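Local structure of acyl-CoA hydrolase (Bacillus cereus, 1Y7U) at residues A[71-76]-A[112-117]. The protein probably hydrolyses long-chain fatty acyl-CoA thioesters, binding coenzyme A in a hot-dog fold thioesterase framework. Sequence-based numbering, arbitrary orientation.
Sequences DFLHPV and KRIAAT. With COA (coenzyme A), chain J; SO4 (sulfate ion), chain E.
H74 and R113 lie against each other where the loop 71-76 passes strand 112-117. R113 starts with CG wedged between its backbone N and carbonyl carbon (chi1 60°) and then runs extended, which carries the chain past the imidazole: CD sits over one ring face, 3.9 Å from the H74 ring centroid, a CH-pi contact. The guanidinium plane is turned 26° from the ring, and H74 CB rests over its centre. R113 NH2 gives a nearly straight hydrogen bond, 2.9 Å, to O4 of a sulfate that R77 also holds.

L73 tucks CD1 against I114, with 4.2 Å between the two CD1 atoms, while its backbone N makes a weak hydrogen bond to A115 O. V76 CG2 touches A115 CB at 3.8 Å and, at about a right angle, meets the coenzyme A sulfur S1P. At the other end two waters replace direct strand pairing: one joins D71 N to T117 O, the other D71 O to T117 N.

The same loop lines a coenzyme A site completed by S66, R93 and R158 of the second subunit. With CG anti to the carbonyl carbon (chi1 -77°), D71 accepts the adenine N6A at OD1, 3.1 Å, and its OD2 is bonded to S165 of the second subunit. F72, centre of an inverse gamma turn, accepts a weak hydrogen bond at O from pantetheine N8P.

In this hot-dog fold the loop after strand 61-71 folds onto strand 112-125, which bulges classically at A115 and A116 opposite V102 of strand 95-105. Helix 39-58 packs on F72 and A116, and at D71 the sheet continues antiparallel into the second subunit.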
loop_
_atom_site.group_PDB
_atom_site.type_symbol
_atom_site.label_atom_id
_atom_site.label_comp_id
_atom_site.label_asym_id
_atom_site.label_seq_id
_atom_site.Cartn_x
_atom_site.Cartn_y
_atom_site.Cartn_z
ATOM N N ASP A 71 13.145 -15.492 -16.904
ATOM C CA ASP A 71 12.960 -14.887 -18.221
ATOM C C ASP A 71 11.508 -14.487 -18.367
ATOM O O ASP A 71 10.618 -15.308 -18.165
ATOM C CB ASP A 71 13.287 -15.869 -19.349
ATOM C CG ASP A 71 14.762 -16.051 -19.558
ATOM O OD1 ASP A 71 15.456 -15.053 -19.843
ATOM O OD2 ASP A 71 15.232 -17.201 -19.442
ATOM N N PHE A 72 11.256 -13.236 -18.716
ATOM C CA PHE A 72 9.885 -12.800 -18.896
ATOM C C PHE A 72 9.503 -13.038 -20.350
ATOM O O PHE A 72 9.677 -12.186 -21.218
ATOM C CB PHE A 72 9.733 -11.333 -18.465
ATOM C CG PHE A 72 9.978 -11.124 -16.988
ATOM C CD1 PHE A 72 11.183 -10.584 -16.532
ATOM C CD2 PHE A 72 9.044 -11.576 -16.043
ATOM C CE1 PHE A 72 11.460 -10.506 -15.152
ATOM C CE2 PHE A 72 9.313 -11.501 -14.665
ATOM C CZ PHE A 72 10.519 -10.968 -14.218
ATOM N N LEU A 73 8.989 -14.242 -20.585
ATOM C CA LEU A 73 8.582 -14.723 -21.899
ATOM C C LEU A 73 7.589 -13.848 -22.647
ATOM O O LEU A 73 7.736 -13.641 -23.843
ATOM C CB LEU A 73 8.048 -16.150 -21.759
ATOM C CG LEU A 73 9.068 -17.037 -21.017
ATOM C CD1 LEU A 73 8.502 -18.428 -20.796
ATOM C CD2 LEU A 73 10.380 -17.102 -21.802
ATOM N N HIS A 74 6.571 -13.342 -21.959
ATOM C CA HIS A 74 5.590 -12.468 -22.596
ATOM C C HIS A 74 5.233 -11.378 -21.625
ATOM O O HIS A 74 5.494 -11.490 -20.429
ATOM C CB HIS A 74 4.304 -13.211 -22.960
ATOM C CG HIS A 74 4.505 -14.335 -23.923
ATOM N ND1 HIS A 74 4.717 -15.634 -23.516
ATOM C CD2 HIS A 74 4.555 -14.352 -25.274
ATOM C CE1 HIS A 74 4.888 -16.405 -24.574
ATOM N NE2 HIS A 74 4.794 -15.651 -25.653
ATOM N N PRO A 75 4.635 -10.296 -22.122
ATOM C CA PRO A 75 4.259 -9.211 -21.225
ATOM C C PRO A 75 2.922 -9.542 -20.586
ATOM O O PRO A 75 2.158 -10.339 -21.120
ATOM C CB PRO A 75 4.154 -8.023 -22.169
ATOM C CG PRO A 75 3.578 -8.655 -23.388
ATOM C CD PRO A 75 4.429 -9.902 -23.526
ATOM N N VAL A 76 2.661 -8.942 -19.432
ATOM C CA VAL A 76 1.403 -9.117 -18.730
ATOM C C VAL A 76 0.839 -7.708 -18.677
ATOM O O VAL A 76 1.383 -6.841 -17.995
ATOM C CB VAL A 76 1.627 -9.622 -17.322
ATOM C CG1 VAL A 76 0.288 -9.795 -16.614
ATOM C CG2 VAL A 76 2.400 -10.926 -17.374
ATOM N N LYS A 112 -4.761 -18.084 -22.401
ATOM C CA LYS A 112 -3.786 -18.126 -21.321
ATOM C C LYS A 112 -2.424 -18.361 -21.948
ATOM O O LYS A 112 -2.326 -18.734 -23.113
ATOM C CB LYS A 112 -4.061 -19.286 -20.371
ATOM C CG LYS A 112 -5.370 -19.248 -19.658
ATOM C CD LYS A 112 -5.468 -20.440 -18.724
ATOM C CE LYS A 112 -6.760 -20.410 -17.922
ATOM N NZ LYS A 112 -6.852 -21.571 -16.981
ATOM N N ARG A 113 -1.375 -18.131 -21.171
ATOM C CA ARG A 113 -0.012 -18.384 -21.615
ATOM C C ARG A 113 0.915 -18.136 -20.453
ATOM O O ARG A 113 0.691 -17.226 -19.657
ATOM C CB ARG A 113 0.373 -17.523 -22.812
ATOM C CG ARG A 113 0.321 -16.049 -22.606
ATOM C CD ARG A 113 0.821 -15.386 -23.871
ATOM N NE ARG A 113 0.808 -13.933 -23.787
ATOM C CZ ARG A 113 1.279 -13.133 -24.738
ATOM N NH1 ARG A 113 1.802 -13.650 -25.843
ATOM N NH2 ARG A 113 1.221 -11.816 -24.589
ATOM N N ILE A 114 1.941 -18.971 -20.339
ATOM C CA ILE A 114 2.874 -18.843 -19.239
ATOM C C ILE A 114 3.881 -17.720 -19.508
ATOM O O ILE A 114 4.653 -17.773 -20.460
ATOM C CB ILE A 114 3.549 -20.231 -18.927
ATOM C CG1 ILE A 114 5.056 -20.143 -19.058
ATOM C CG2 ILE A 114 2.985 -21.312 -19.807
ATOM C CD1 ILE A 114 5.694 -19.415 -17.899
ATOM N N ALA A 115 3.840 -16.692 -18.658
ATOM C CA ALA A 115 4.707 -15.525 -18.787
ATOM C C ALA A 115 6.063 -15.690 -18.137
ATOM O O ALA A 115 7.003 -14.975 -18.478
ATOM C CB ALA A 115 4.020 -14.303 -18.208
ATOM N N ALA A 116 6.165 -16.619 -17.193
ATOM C CA ALA A 116 7.429 -16.862 -16.510
ATOM C C ALA A 116 7.335 -18.039 -15.551
ATOM O O ALA A 116 6.247 -18.382 -15.078
ATOM C CB ALA A 116 7.856 -15.611 -15.737
ATOM N N THR A 117 8.484 -18.651 -15.279
ATOM C CA THR A 117 8.584 -19.759 -14.338
ATOM C C THR A 117 9.935 -19.630 -13.652
ATOM O O THR A 117 10.801 -18.886 -14.105
ATOM C CB THR A 117 8.552 -21.128 -15.025
ATOM O OG1 THR A 117 9.718 -21.276 -15.837
ATOM C CG2 THR A 117 7.309 -21.273 -15.877
HETATM N N1A COA J . 16.814 -11.788 -21.792
HETATM C C2A COA J . 17.642 -10.816 -22.111
HETATM N N3A COA J . 17.471 -10.243 -23.279
HETATM C C4A COA J . 16.556 -10.621 -24.102
HETATM C C5A COA J . 15.732 -11.559 -23.773
HETATM C C6A COA J . 15.862 -12.152 -22.614
HETATM N N6A COA J . 15.070 -13.095 -22.237
HETATM N N7A COA J . 14.913 -11.717 -24.720
HETATM C C8A COA J . 15.214 -10.849 -25.619
HETATM N N9A COA J . 16.254 -10.150 -25.268
HETATM C C1B COA J . 17.004 -9.131 -26.009
HETATM C C2B COA J . 17.642 -9.626 -27.220
HETATM O O2B COA J . 18.900 -9.993 -26.862
HETATM C C3B COA J . 17.823 -8.407 -27.990
HETATM O O3B COA J . 18.922 -7.776 -27.467
HETATM P P3B COA J . 19.865 -6.918 -28.303
HETATM O O7A COA J . 20.636 -6.083 -27.544
HETATM O O8A COA J . 19.162 -6.209 -29.255
HETATM O O9A COA J . 20.858 -7.679 -28.881
HETATM C C4B COA J . 16.536 -7.742 -27.758
HETATM O O4B COA J . 16.208 -8.137 -26.510
HETATM C C5B COA J . 15.481 -8.524 -28.450
HETATM O O5B COA J . 15.313 -8.295 -29.778
HETATM P P1A COA J . 14.076 -8.901 -30.288
HETATM O O1A COA J . 14.325 -10.257 -30.540
HETATM O O2A COA J . 13.682 -8.099 -31.375
HETATM O O3A COA J . 13.086 -8.835 -29.141
HETATM P P2A COA J . 11.947 -9.849 -28.975
HETATM O O4A COA J . 12.281 -11.245 -28.987
HETATM O O5A COA J . 10.655 -9.453 -29.423
HETATM O O6A COA J . 11.876 -9.850 -27.481
HETATM C CBP COA J . 11.157 -8.660 -25.503
HETATM C CCP COA J . 11.739 -8.629 -26.881
HETATM C CDP COA J . 12.214 -8.829 -24.493
HETATM C CEP COA J . 10.650 -7.298 -25.420
HETATM C CAP COA J . 10.023 -9.603 -25.197
HETATM O OAP COA J . 10.569 -10.748 -24.697
HETATM C C9P COA J . 9.096 -9.131 -24.154
HETATM O O9P COA J . 8.243 -8.091 -24.353
HETATM N N8P COA J . 9.151 -9.729 -23.038
HETATM C C7P COA J . 8.367 -9.307 -21.968
HETATM C C6P COA J . 9.004 -8.336 -21.028
HETATM C C5P COA J . 7.985 -7.703 -20.191
HETATM O O5P COA J . 7.387 -6.791 -20.572
HETATM N N4P COA J . 7.732 -8.204 -19.071
HETATM C C3P COA J . 7.882 -7.567 -17.839
HETATM C C2P COA J . 7.135 -8.418 -16.873
HETATM S S1P COA J . 5.782 -9.247 -17.628
HETATM S S SO4 E . 1.805 -8.983 -27.038
HETATM O O1 SO4 E . 0.767 -8.584 -26.029
HETATM O O2 SO4 E . 1.128 -9.374 -28.316
HETATM O O3 SO4 E . 2.730 -7.817 -27.240
HETATM O O4 SO4 E . 2.605 -10.171 -26.584
HETATM O O HOH W 1 12.828 -18.397 -16.147
HETATM O O HOH W 2 10.569 -17.938 -17.450
#